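Local structure of putative sporulation-specific glycosylase YdhD (Bacillus subtilis subsp. subtilis str. 168, 3CZ8) at residues Leu148-Pro153 against Gly169-Val174; Ser239-Gln244 against His278-Glu283; Ala196-Ile201 against Met292-Glu297; Val89-Thr94 against Arg127-Gly132. The protein probably hydrolyses glycosidic bonds of polysaccharides during sporulation, as a family 18 glycosyl hydrolase related to class II chitinases. The protein carries 1 engineered substitution. One frame throughout, in Å; residues are numbered along the deposited sequence. Where two conformers were deposited one is given.

Interaction 1 of 4, residues Leu148-Pro153 against Gly169-Val174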
loop_
_atom_site.group_PDB
_atom_site.type_symbol
_atom_site.label_atom_id
_atom_site.label_comp_id
_atom_site.label_asym_id
_atom_site.label_seq_id
_atom_site.Cartn_x
_atom_site.Cartn_y
_atom_site.Cartn_z
ATOM N N LEU A 148 -14.097 10.221 20.036
ATOM C CA LEU A 148 -13.807 8.815 20.313
ATOM C C LEU A 148 -14.383 7.937 19.218
ATOM O O LEU A 148 -15.588 7.928 18.983
ATOM C CB LEU A 148 -14.333 8.387 21.693
ATOM C CG LEU A 148 -14.147 6.915 22.099
ATOM C CD1 LEU A 148 -12.704 6.478 22.034
ATOM C CD2 LEU A 148 -14.703 6.642 23.479
ATOM N N THR A 149 -13.500 7.221 18.525
ATOM C CA THR A 149 -13.911 6.270 17.498
ATOM C C THR A 149 -13.291 4.910 17.807
ATOM O O THR A 149 -12.332 4.823 18.566
ATOM C CB THR A 149 -13.522 6.720 16.058
ATOM O OG1 THR A 149 -12.106 6.600 15.878
ATOM C CG2 THR A 149 -13.943 8.159 15.783
ATOM N N ILE A 150 -13.852 3.854 17.223
ATOM C CA ILE A 150 -13.412 2.494 17.502
ATOM C C ILE A 150 -13.493 1.628 16.244
ATOM O O ILE A 150 -14.428 1.754 15.444
ATOM C CB ILE A 150 -14.219 1.864 18.675
ATOM C CG1 ILE A 150 -13.714 0.452 19.000
ATOM C CG2 ILE A 150 -15.728 1.876 18.374
ATOM C CD1 ILE A 150 -14.270 -0.133 20.270
ATOM N N ALA A 151 -12.484 0.780 16.052
ATOM C CA ALA A 151 -12.520 -0.229 15.005
ATOM C C ALA A 151 -12.990 -1.533 15.643
ATOM O O ALA A 151 -12.369 -2.019 16.589
ATOM C CB ALA A 151 -11.142 -0.390 14.365
ATOM N N VAL A 152 -14.108 -2.065 15.149
ATOM C CA VAL A 152 -14.659 -3.344 15.623
ATOM C C VAL A 152 -14.782 -4.338 14.462
ATOM O O VAL A 152 -14.934 -3.927 13.306
ATOM C CB VAL A 152 -16.055 -3.189 16.342
ATOM C CG1 VAL A 152 -15.943 -2.355 17.613
ATOM C CG2 VAL A 152 -17.113 -2.621 15.409
ATOM N N PRO A 153 -14.701 -5.654 14.754
ATOM C CA PRO A 153 -14.986 -6.620 13.691
ATOM C C PRO A 153 -16.483 -6.682 13.398
ATOM O O PRO A 153 -17.298 -6.385 14.274
ATOM C CB PRO A 153 -14.505 -7.957 14.278
ATOM C CG PRO A 153 -13.773 -7.620 15.539
ATOM C CD PRO A 153 -14.330 -6.325 16.012
ATOM N N GLY A 169 -24.185 -2.444 21.239
ATOM C CA GLY A 169 -25.117 -1.505 21.863
ATOM C C GLY A 169 -24.452 -0.690 22.950
ATOM O O GLY A 169 -24.710 0.508 23.083
ATOM N N GLY A 170 -23.587 -1.345 23.721
ATOM C CA GLY A 170 -22.827 -0.691 24.779
ATOM C C GLY A 170 -21.703 0.198 24.268
ATOM O O GLY A 170 -21.436 1.257 24.844
ATOM N N ILE A 171 -21.036 -0.244 23.204
ATOM C CA ILE A 171 -19.975 0.537 22.551
ATOM C C ILE A 171 -20.585 1.718 21.796
ATOM O O ILE A 171 -20.129 2.855 21.937
ATOM C CB ILE A 171 -19.118 -0.339 21.591
ATOM C CG1 ILE A 171 -18.250 -1.327 22.380
ATOM C CG2 ILE A 171 -18.222 0.520 20.677
ATOM C CD1 ILE A 171 -17.623 -2.415 21.507
ATOM N N GLY A 172 -21.625 1.446 21.009
ATOM C CA GLY A 172 -22.337 2.486 20.264
ATOM C C GLY A 172 -22.892 3.617 21.115
ATOM O O GLY A 172 -23.062 4.734 20.629
ATOM N N ALA A 173 -23.160 3.324 22.388
ATOM C CA ALA A 173 -23.658 4.318 23.337
ATOM C C ALA A 173 -22.561 5.254 23.836
ATOM O O ALA A 173 -22.836 6.405 24.183
ATOM C CB ALA A 173 -24.344 3.628 24.518
ATOM N N VAL A 174 -21.322 4.766 23.885
ATOM C CA VAL A 174 -20.227 5.552 24.463
ATOM C C VAL A 174 -19.237 6.163 23.457
ATOM O O VAL A 174 -18.530 7.108 23.798
ATOM C CB VAL A 174 -19.461 4.783 25.573
ATOM C CG1 VAL A 174 -20.407 4.392 26.687
ATOM C CG2 VAL A 174 -18.768 3.552 25.010
#
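Ile150 and Ile171 meet where a strand of the TIM barrel is covered by its own crossover helix, an instance of how a beta-alpha-beta unit builds the layer between barrel and helices. Strand 147-153 passes through helix 168-174 to the parallel strand 177-181. In the contacting segments, the helix runs back against the strand at 152°, the axes approaching to 9.5 Å.

Ile171 makes the largest single contribution to the contact. Its CB stands well back, 5.2 Å from Ile150 CG2, and the two branches leaving it do the touching. CG2, anti to the backbone N because CG1 is turned beside that N (chi1 -70°), is aimed at the strand and rests on Ile150 CG2 at 3.7 Å. The same methyl lies 4.0 Å from Ile150 CD1, so it is held against both arms of that isoleucine, the two side chains crossing at about a right angle. CG1 serves mainly as a spacer. It extends the chain along the strand until CD1 comes to 4.2 Å from Val152 CG1. Met178 of strand 177-181 touches both Ile171 and Val152, bringing the third member of the unit into this buried apolar layer.

At the other end of the contact Leu148 replaces branch-on-branch packing with a methyl on a backbone oxygen. Val174 O, already accepting a hydrogen bond from Arg138 NE, lies 3.9 Å from Leu148 CD2.

Interaction 2 of 4, residues Ser239-Gln244 against His278-Glu283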
loop_
_atom_site.group_PDB
_atom_site.type_symbol
_atom_site.label_atom_id
_atom_site.label_comp_id
_atom_site.label_asym_id
_atom_site.label_seq_id
_atom_site.Cartn_x
_atom_site.Cartn_y
_atom_site.Cartn_z
ATOM N N SER A 239 -2.232 -16.273 -0.202
ATOM C CA SER A 239 -1.474 -15.043 -0.387
ATOM C C SER A 239 -2.395 -13.839 -0.260
ATOM O O SER A 239 -3.372 -13.715 -1.006
ATOM C CB SER A 239 -0.765 -15.032 -1.745
ATOM O OG SER A 239 0.202 -16.062 -1.827
ATOM N N ALA A 240 -2.077 -12.971 0.699
ATOM C CA ALA A 240 -2.787 -11.715 0.929
ATOM C C ALA A 240 -2.267 -10.655 -0.030
ATOM O O ALA A 240 -1.109 -10.232 0.060
ATOM C CB ALA A 240 -2.608 -11.260 2.378
ATOM N N ILE A 241 -3.124 -10.243 -0.960
ATOM C CA ILE A 241 -2.732 -9.332 -2.031
ATOM C C ILE A 241 -3.709 -8.160 -2.126
ATOM O O ILE A 241 -4.857 -8.265 -1.690
ATOM C CB ILE A 241 -2.622 -10.062 -3.414
ATOM C CG1 ILE A 241 -3.980 -10.588 -3.890
ATOM C CG2 ILE A 241 -1.589 -11.196 -3.377
ATOM C CD1 ILE A 241 -3.931 -11.236 -5.255
ATOM N N SER A 242 -3.247 -7.042 -2.676
ATOM C CA SER A 242 -4.096 -5.870 -2.846
ATOM C C SER A 242 -5.078 -6.119 -3.983
ATOM O O SER A 242 -4.912 -7.060 -4.761
ATOM C CB SER A 242 -3.257 -4.605 -3.105
ATOM O OG SER A 242 -2.912 -4.470 -4.479
ATOM N N ASN A 243 -6.104 -5.280 -4.073
ATOM C CA ASN A 243 -7.081 -5.397 -5.139
ATOM C C ASN A 243 -6.472 -5.168 -6.522
ATOM O O ASN A 243 -6.853 -5.839 -7.479
ATOM C CB ASN A 243 -8.268 -4.474 -4.877
ATOM C CG ASN A 243 -9.056 -4.885 -3.641
ATOM O OD1 ASN A 243 -9.390 -6.058 -3.469
ATOM N ND2 ASN A 243 -9.340 -3.926 -2.767
ATOM N N GLN A 244 -5.507 -4.250 -6.609
ATOM C CA GLN A 244 -4.764 -4.042 -7.849
ATOM C C GLN A 244 -3.883 -5.249 -8.189
ATOM O O GLN A 244 -3.804 -5.638 -9.357
ATOM C CB GLN A 244 -3.929 -2.760 -7.806
ATOM C CG GLN A 244 -3.460 -2.327 -9.192
ATOM C CD GLN A 244 -2.617 -1.081 -9.181
ATOM O OE1 GLN A 244 -2.969 -0.079 -8.556
ATOM N NE2 GLN A 244 -1.496 -1.127 -9.894
ATOM N N HIS A 278 -5.621 -22.066 -8.916
ATOM C CA HIS A 278 -5.733 -21.000 -7.938
ATOM C C HIS A 278 -7.119 -20.383 -8.007
ATOM O O HIS A 278 -7.739 -20.380 -9.064
ATOM C CB HIS A 278 -4.715 -19.910 -8.236
ATOM C CG HIS A 278 -3.303 -20.282 -7.918
ATOM N ND1 HIS A 278 -2.617 -19.737 -6.855
ATOM C CD2 HIS A 278 -2.440 -21.122 -8.533
ATOM C CE1 HIS A 278 -1.392 -20.234 -6.823
ATOM N NE2 HIS A 278 -1.260 -21.080 -7.829
ATOM N N GLU A 279 -7.592 -19.853 -6.880
ATOM C CA GLU A 279 -8.850 -19.106 -6.828
ATOM C C GLU A 279 -8.615 -17.790 -6.095
ATOM O O GLU A 279 -8.059 -17.770 -4.992
ATOM C CB GLU A 279 -9.948 -19.919 -6.137
ATOM C CG GLU A 279 -11.329 -19.277 -6.182
ATOM C CD GLU A 279 -12.438 -20.213 -5.713
ATOM O OE1 GLU A 279 -13.211 -19.819 -4.815
ATOM O OE2 GLU A 279 -12.543 -21.339 -6.245
ATOM N N VAL A 280 -9.029 -16.696 -6.727
ATOM C CA VAL A 280 -8.785 -15.355 -6.202
ATOM C C VAL A 280 -10.109 -14.625 -6.008
ATOM O O VAL A 280 -10.919 -14.564 -6.927
ATOM C CB VAL A 280 -7.851 -14.532 -7.139
ATOM C CG1 VAL A 280 -7.521 -13.155 -6.542
ATOM C CG2 VAL A 280 -6.568 -15.299 -7.440
ATOM N N TRP A 281 -10.320 -14.099 -4.802
ATOM C CA TRP A 281 -11.441 -13.205 -4.495
ATOM C C TRP A 281 -10.908 -11.857 -4.014
ATOM O O TRP A 281 -9.981 -11.800 -3.202
ATOM C CB TRP A 281 -12.326 -13.815 -3.402
ATOM C CG TRP A 281 -13.105 -15.005 -3.852
ATOM C CD1 TRP A 281 -12.668 -16.301 -3.898
ATOM C CD2 TRP A 281 -14.461 -15.018 -4.322
ATOM N NE1 TRP A 281 -13.666 -17.117 -4.372
ATOM C CE2 TRP A 281 -14.776 -16.357 -4.643
ATOM C CE3 TRP A 281 -15.433 -14.025 -4.521
ATOM C CZ2 TRP A 281 -16.031 -16.734 -5.138
ATOM C CZ3 TRP A 281 -16.686 -14.401 -5.016
ATOM C CH2 TRP A 281 -16.969 -15.746 -5.317
ATOM N N PHE A 282 -11.510 -10.775 -4.504
ATOM C CA PHE A 282 -11.016 -9.429 -4.242
ATOM C C PHE A 282 -12.158 -8.425 -4.357
ATOM O O PHE A 282 -13.323 -8.804 -4.272
ATOM C CB PHE A 282 -9.835 -9.076 -5.176
ATOM C CG PHE A 282 -10.199 -9.012 -6.644
ATOM C CD1 PHE A 282 -10.405 -10.171 -7.383
ATOM C CD2 PHE A 282 -10.298 -7.786 -7.294
ATOM C CE1 PHE A 282 -10.734 -10.105 -8.731
ATOM C CE2 PHE A 282 -10.626 -7.711 -8.641
ATOM C CZ PHE A 282 -10.848 -8.870 -9.358
ATOM N N GLU A 283 -11.817 -7.148 -4.510
ATOM C CA GLU A 283 -12.797 -6.077 -4.679
ATOM C C GLU A 283 -12.457 -5.239 -5.907
ATOM O O GLU A 283 -11.302 -4.862 -6.103
ATOM C CB GLU A 283 -12.813 -5.172 -3.447
ATOM C CG GLU A 283 -13.327 -5.826 -2.176
ATOM C CD GLU A 283 -14.843 -5.914 -2.113
ATOM O OE1 GLU A 283 -15.523 -5.005 -2.628
ATOM O OE2 GLU A 283 -15.354 -6.888 -1.532
#
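Asn243 and Glu283 form the close-fitting end of this contact, a case of one amide oxygen joining a helix start to the exit of a strand. Glu283 N donates to Asn243 OD1 at 2.9 Å, with an N-H...O angle of 145°. The donor stands above the amide's carbonyl plane, 57° out of it, rather than on a lone pair. Asn243 CG lies beside its own backbone N (chi1 -66°), and the side chain runs alongside that of Glu283, both pointing the same way. Glu283 O also presses on Asn243 CB at 3.3 Å, while Phe282 CB lies 3.5 Å from OD1.

Strands 239-241 and 277-281 flank strand 225-229 in a five-stranded antiparallel sheet inserted between the last two barrel strands, the position of the alpha/beta insertion domain of many family 18 chitinases. Ser242, the N-cap of helix 243-252, bonds through OG to Asn245 N.

Packing is slacker across the middle strand, where Ile241 CD1 and Val280 CG1 approach only to 4.3 Å. Outward, Asn243 ND2 donates to Gln244 OE1 of the second subunit, and a glycerol lies near. With a leucine in place of Asn243, Glu283 N would probably lose its acceptor and Gln244 of the second subunit its amide donor. The Glu283 carboxylate turns away to a salt bridge between OE2 and Lys291 NZ.

Interaction 3 of 4, residues Ala196-Ile201 against Met292-Glu297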
loop_
_atom_site.group_PDB
_atom_site.type_symbol
_atom_site.label_atom_id
_atom_site.label_comp_id
_atom_site.label_asym_id
_atom_site.label_seq_id
_atom_site.Cartn_x
_atom_site.Cartn_y
_atom_site.Cartn_z
ATOM N N ALA A 196 -15.775 -9.820 1.394
ATOM C CA ALA A 196 -16.833 -9.006 1.970
ATOM C C ALA A 196 -18.119 -9.167 1.162
ATOM O O ALA A 196 -18.527 -8.244 0.439
ATOM C CB ALA A 196 -16.400 -7.553 2.027
ATOM N N PRO A 197 -18.770 -10.343 1.283
ATOM C CA PRO A 197 -19.990 -10.571 0.512
ATOM C C PRO A 197 -21.090 -9.612 0.953
ATOM O O PRO A 197 -21.237 -9.351 2.154
ATOM C CB PRO A 197 -20.354 -12.024 0.839
ATOM C CG PRO A 197 -19.672 -12.330 2.115
ATOM C CD PRO A 197 -18.435 -11.492 2.150
ATOM N N ILE A 198 -21.829 -9.076 -0.017
ATOM C CA ILE A 198 -22.834 -8.037 0.233
ATOM C C ILE A 198 -23.999 -8.558 1.090
ATOM O O ILE A 198 -24.667 -7.788 1.788
ATOM C CB ILE A 198 -23.315 -7.388 -1.102
ATOM C CG1 ILE A 198 -23.714 -5.915 -0.897
ATOM C CG2 ILE A 198 -24.398 -8.241 -1.787
ATOM C CD1 ILE A 198 -25.208 -5.660 -0.834
ATOM N N THR A 199 -24.193 -9.876 1.051
ATOM C CA THR A 199 -25.180 -10.578 1.856
ATOM C C THR A 199 -24.841 -10.490 3.347
ATOM O O THR A 199 -25.715 -10.240 4.175
ATOM C CB THR A 199 -25.308 -12.061 1.412
ATOM O OG1 THR A 199 -24.009 -12.663 1.343
ATOM C CG2 THR A 199 -25.968 -12.158 0.041
ATOM N N GLU A 200 -23.567 -10.664 3.682
ATOM C CA GLU A 200 -23.139 -10.588 5.074
ATOM C C GLU A 200 -23.006 -9.146 5.586
ATOM O O GLU A 200 -23.144 -8.897 6.785
ATOM C CB GLU A 200 -21.846 -11.379 5.288
ATOM C CG GLU A 200 -21.962 -12.883 5.052
ATOM C CD GLU A 200 -23.021 -13.562 5.919
ATOM O OE1 GLU A 200 -23.043 -13.336 7.152
ATOM O OE2 GLU A 200 -23.827 -14.334 5.357
ATOM N N ILE A 201 -22.739 -8.213 4.673
ATOM C CA ILE A 201 -22.700 -6.780 4.981
ATOM C C ILE A 201 -24.104 -6.297 5.353
ATOM O O ILE A 201 -24.273 -5.559 6.331
ATOM C CB ILE A 201 -22.109 -5.959 3.790
ATOM C CG1 ILE A 201 -20.612 -6.244 3.636
ATOM C CG2 ILE A 201 -22.328 -4.448 3.957
ATOM C CD1 ILE A 201 -20.058 -5.791 2.313
ATOM N N MET A 292 -20.905 1.459 -1.162
ATOM C CA MET A 292 -21.367 2.837 -0.975
ATOM C C MET A 292 -22.890 2.936 -1.156
ATOM O O MET A 292 -23.547 3.734 -0.492
ATOM C CB MET A 292 -20.618 3.816 -1.894
ATOM C CG MET A 292 -20.991 5.300 -1.710
ATOM S SD MET A 292 -20.993 5.917 -0.004
ATOM C CE MET A 292 -19.471 6.834 0.062
ATOM N N GLN A 293 -23.434 2.095 -2.032
ATOM C CA GLN A 293 -24.870 2.006 -2.271
ATOM C C GLN A 293 -25.657 1.525 -1.049
ATOM O O GLN A 293 -26.692 2.101 -0.728
ATOM C CB GLN A 293 -25.158 1.105 -3.473
ATOM C CG GLN A 293 -25.047 1.802 -4.821
ATOM C CD GLN A 293 -25.227 0.842 -5.988
ATOM O OE1 GLN A 293 -26.113 -0.018 -5.971
ATOM N NE2 GLN A 293 -24.383 0.984 -7.007
ATOM N N ILE A 294 -25.159 0.490 -0.368
ATOM C CA ILE A 294 -25.818 -0.026 0.842
ATOM C C ILE A 294 -25.622 0.893 2.055
ATOM O O ILE A 294 -26.418 0.874 2.998
ATOM C CB ILE A 294 -25.430 -1.504 1.152
ATOM C CG1 ILE A 294 -26.536 -2.182 1.967
ATOM C CG2 ILE A 294 -24.059 -1.607 1.830
ATOM C CD1 ILE A 294 -26.449 -3.683 2.029
ATOM N N VAL A 295 -24.569 1.705 2.012
ATOM C CA VAL A 295 -24.344 2.743 3.008
ATOM C C VAL A 295 -25.400 3.836 2.827
ATOM O O VAL A 295 -25.984 4.311 3.809
ATOM C CB VAL A 295 -22.888 3.286 2.938
ATOM C CG1 VAL A 295 -22.763 4.705 3.502
ATOM C CG2 VAL A 295 -21.943 2.333 3.673
ATOM N N ARG A 296 -25.668 4.183 1.569
ATOM C CA ARG A 296 -26.666 5.192 1.222
ATOM C C ARG A 296 -28.093 4.702 1.458
ATOM O O ARG A 296 -28.938 5.468 1.917
ATOM C CB ARG A 296 -26.490 5.648 -0.229
ATOM C CG ARG A 296 -25.274 6.529 -0.455
ATOM C CD ARG A 296 -25.054 6.811 -1.932
ATOM N NE ARG A 296 -25.876 7.921 -2.406
ATOM C CZ ARG A 296 -25.882 8.379 -3.654
ATOM N NH1 ARG A 296 -25.110 7.822 -4.581
ATOM N NH2 ARG A 296 -26.667 9.397 -3.978
ATOM N N GLU A 297 -28.339 3.427 1.144
ATOM C CA GLU A 297 -29.623 2.757 1.377
ATOM C C GLU A 297 -30.048 2.796 2.853
ATOM O O GLU A 297 -31.220 3.009 3.161
ATOM C CB GLU A 297 -29.556 1.301 0.888
ATOM C CG GLU A 297 -30.875 0.519 0.986
ATOM C CD GLU A 297 -30.715 -0.992 0.802
ATOM O OE1 GLU A 297 -31.584 -1.741 1.301
ATOM O OE2 GLU A 297 -29.739 -1.437 0.160
#
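No flat group enters the contact of Ile198 and Ile201 with Ile294: there is neither ring face nor edge here, and three branched aliphatic chains do all the touching. Ile294 reaches across with both branches. Its CG1 is set anti to the backbone N (chi1 -155°), which sends CD1 outward to meet Ile198 CD1, methyl against methyl, at 3.7 Å. Its shorter arm takes the second partner, with CG2 lying 3.9 Å from Ile201 CG2. In both pairs the side chains cross obliquely.

The example illustrates how neighbouring outer helices of a TIM barrel pack against each other. Helix 198-208 leads into strand 217-220 and helix 285-297 into strand 302-310, two parallel neighbours in the barrel wall. Ile294 is wedged between residues one turn apart on the opposing helix, and it also touches Arg202 and Ile205 farther along it. Ile198 departs from the usual staggered torsions, with chi1 at -149° and chi2 at -103°, and this departure accompanies the approach of its terminal methyl to Ile294.

Polar pairs flank the apolar contact: Glu297 OE2 forms a salt bridge with Arg202 NH1, and Lys291 NZ donates to Ala196 O.

Interaction 4 of 4, residues Val89-Thr94 against Arg127-Gly132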
loop_
_atom_site.group_PDB
_atom_site.type_symbol
_atom_site.label_atom_id
_atom_site.label_comp_id
_atom_site.label_asym_id
_atom_site.label_seq_id
_atom_site.Cartn_x
_atom_site.Cartn_y
_atom_site.Cartn_z
ATOM N N VAL A 89 -4.900 -5.094 31.143
ATOM C CA VAL A 89 -5.311 -3.697 31.251
ATOM C C VAL A 89 -6.768 -3.595 31.719
ATOM O O VAL A 89 -7.067 -2.876 32.679
ATOM C CB VAL A 89 -5.109 -2.947 29.910
ATOM C CG1 VAL A 89 -5.774 -1.580 29.941
ATOM C CG2 VAL A 89 -3.629 -2.800 29.603
ATOM N N LEU A 90 -7.656 -4.335 31.056
ATOM C CA LEU A 90 -9.092 -4.283 31.331
ATOM C C LEU A 90 -9.495 -4.813 32.715
ATOM O O LEU A 90 -10.583 -4.502 33.205
ATOM C CB LEU A 90 -9.883 -5.010 30.230
ATOM C CG LEU A 90 -9.913 -4.373 28.831
ATOM C CD1 LEU A 90 -10.746 -5.207 27.870
ATOM C CD2 LEU A 90 -10.414 -2.931 28.859
ATOM N N ASN A 91 -8.615 -5.595 33.340
ATOM C CA ASN A 91 -8.895 -6.195 34.645
ATOM C C ASN A 91 -8.160 -5.528 35.817
ATOM O O ASN A 91 -8.435 -5.825 36.982
ATOM C CB ASN A 91 -8.632 -7.702 34.611
ATOM C CG ASN A 91 -9.659 -8.449 33.785
ATOM O OD1 ASN A 91 -10.631 -8.983 34.321
ATOM N ND2 ASN A 91 -9.458 -8.485 32.473
ATOM N N ASN A 92 -7.229 -4.634 35.503
ATOM C CA ASN A 92 -6.588 -3.800 36.511
ATOM C C ASN A 92 -7.114 -2.366 36.390
ATOM O O ASN A 92 -6.762 -1.664 35.440
ATOM C CB ASN A 92 -5.058 -3.855 36.369
ATOM C CG ASN A 92 -4.327 -3.026 37.426
ATOM O OD1 ASN A 92 -4.866 -2.719 38.491
ATOM N ND2 ASN A 92 -3.078 -2.678 37.133
ATOM N N PRO A 93 -7.971 -1.937 37.347
ATOM C CA PRO A 93 -8.578 -0.598 37.352
ATOM C C PRO A 93 -7.565 0.542 37.346
ATOM O O PRO A 93 -7.824 1.581 36.747
ATOM C CB PRO A 93 -9.400 -0.589 38.646
ATOM C CG PRO A 93 -9.713 -2.027 38.888
ATOM C CD PRO A 93 -8.451 -2.739 38.486
ATOM N N THR A 94 -6.423 0.330 37.996
ATOM C CA THR A 94 -5.317 1.279 37.970
ATOM C C THR A 94 -4.754 1.413 36.550
ATOM O O THR A 94 -4.471 2.524 36.100
ATOM C CB THR A 94 -4.187 0.857 38.946
ATOM O OG1 THR A 94 -4.757 0.467 40.203
ATOM C CG2 THR A 94 -3.197 1.998 39.172
ATOM N N ARG A 127 -15.995 -8.284 28.086
ATOM C CA ARG A 127 -16.893 -7.527 27.233
ATOM C C ARG A 127 -17.485 -6.282 27.906
ATOM O O ARG A 127 -17.506 -5.208 27.298
ATOM C CB ARG A 127 -17.942 -8.449 26.589
ATOM C CG ARG A 127 -19.220 -8.738 27.351
ATOM C CD ARG A 127 -20.412 -8.135 26.633
ATOM N NE ARG A 127 -20.464 -8.525 25.225
ATOM C CZ ARG A 127 -21.559 -8.507 24.468
ATOM N NH1 ARG A 127 -22.728 -8.122 24.967
ATOM N NH2 ARG A 127 -21.481 -8.878 23.198
ATOM N N ASP A 128 -17.917 -6.419 29.157
ATOM C CA ASP A 128 -18.451 -5.305 29.918
ATOM C C ASP A 128 -17.331 -4.413 30.448
ATOM O O ASP A 128 -17.526 -3.210 30.639
ATOM C CB ASP A 128 -19.361 -5.819 31.041
ATOM C CG ASP A 128 -20.691 -6.350 30.515
ATOM O OD1 ASP A 128 -21.457 -6.948 31.303
ATOM O OD2 ASP A 128 -20.975 -6.168 29.308
ATOM N N LEU A 129 -16.156 -5.001 30.651
ATOM C CA LEU A 129 -14.973 -4.254 31.078
ATOM C C LEU A 129 -14.426 -3.373 29.966
ATOM O O LEU A 129 -13.893 -2.289 30.229
ATOM C CB LEU A 129 -13.880 -5.205 31.577
ATOM C CG LEU A 129 -14.210 -6.065 32.804
ATOM C CD1 LEU A 129 -13.124 -7.103 33.014
ATOM C CD2 LEU A 129 -14.402 -5.221 34.064
ATOM N N PHE A 130 -14.557 -3.851 28.729
ATOM C CA PHE A 130 -14.162 -3.089 27.543
ATOM C C PHE A 130 -15.089 -1.893 27.353
ATOM O O PHE A 130 -14.616 -0.787 27.122
ATOM C CB PHE A 130 -14.139 -3.982 26.291
ATOM C CG PHE A 130 -13.539 -3.327 25.071
ATOM C CD1 PHE A 130 -14.037 -3.612 23.806
ATOM C CD2 PHE A 130 -12.483 -2.427 25.183
ATOM C CE1 PHE A 130 -13.491 -3.021 22.672
ATOM C CE2 PHE A 130 -11.944 -1.820 24.054
ATOM C CZ PHE A 130 -12.445 -2.123 22.799
ATOM N N THR A 131 -16.396 -2.125 27.474
ATOM C CA THR A 131 -17.399 -1.060 27.416
ATOM C C THR A 131 -17.160 0.003 28.495
ATOM O O THR A 131 -17.210 1.204 28.209
ATOM C CB THR A 131 -18.824 -1.634 27.532
ATOM O OG1 THR A 131 -18.992 -2.669 26.558
ATOM C CG2 THR A 131 -19.886 -0.553 27.306
ATOM N N GLY A 132 -16.886 -0.455 29.716
ATOM C CA GLY A 132 -16.579 0.417 30.847
ATOM C C GLY A 132 -15.337 1.264 30.632
ATOM O O GLY A 132 -15.335 2.458 30.948
#
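Leu90 and Leu129 face each other at CB, 4.2 Å apart, and their rotamers show how one helix end can be fitted against another mainly by apolar contacts. Leu90 places CG beside its backbone N (chi1 -69°) and then runs on extended (chi2 -179°), so that both methyls arrive at the opposing helix. CD1 rests 3.9 Å from Phe130 CB, and CD2 lies 3.8 Å from Leu129 O.

Leu129 answers from the other side. Its CD1 comes to 3.6 Å from Leu90 O and 3.4 Å from Asn91 OD1; the Leu129 and Asn91 side chains cross at about a right angle. The Asn91 amide is itself held by its nitrogen: ND2 donates to His87 O, in the preceding helical turn, and to Asp126 OD1, beside the start of the opposing helix. Phe130 has CG anti to its backbone N (chi1 -171°), carrying the ring inward while CB receives Leu90. If Leu90 were an alanine, both methyl contacts would go, and a gap is likely to open beside Phe130 CB and Leu129 O.

In the TIM barrel this is a meeting of outer-layer elements. Helix 83-90 ends here, Asn92 N-caps helix 93-110 through a weak bond from Thr94 N to OD1, and this turn packs on the first turn of helix 127-143, which leads into strand 147-153.

In the fold
Interactions 1 and 4 form one continuous region, their centres 14 Å apart. Phe130 CZ packs on Ile150 CD1 at 3.7 Å, and Thr131 CG2 lies 3.4 Å from Gly170 O, so helix 127-143 bridges both contacts. This region lies near the predicted proton donor Glu120, whose side chain is about 8 Å from that of Val152 and about 9 Å from that of Phe130. Interaction 2, nested along the chain within the loop closed by interaction 3, touches it where Glu283 OE2 meets Ala196 CB at 3.8 Å; both also reach the second subunit. Interactions 2 and 4, on opposite sides of the chain's centre, have centres 37 Å apart.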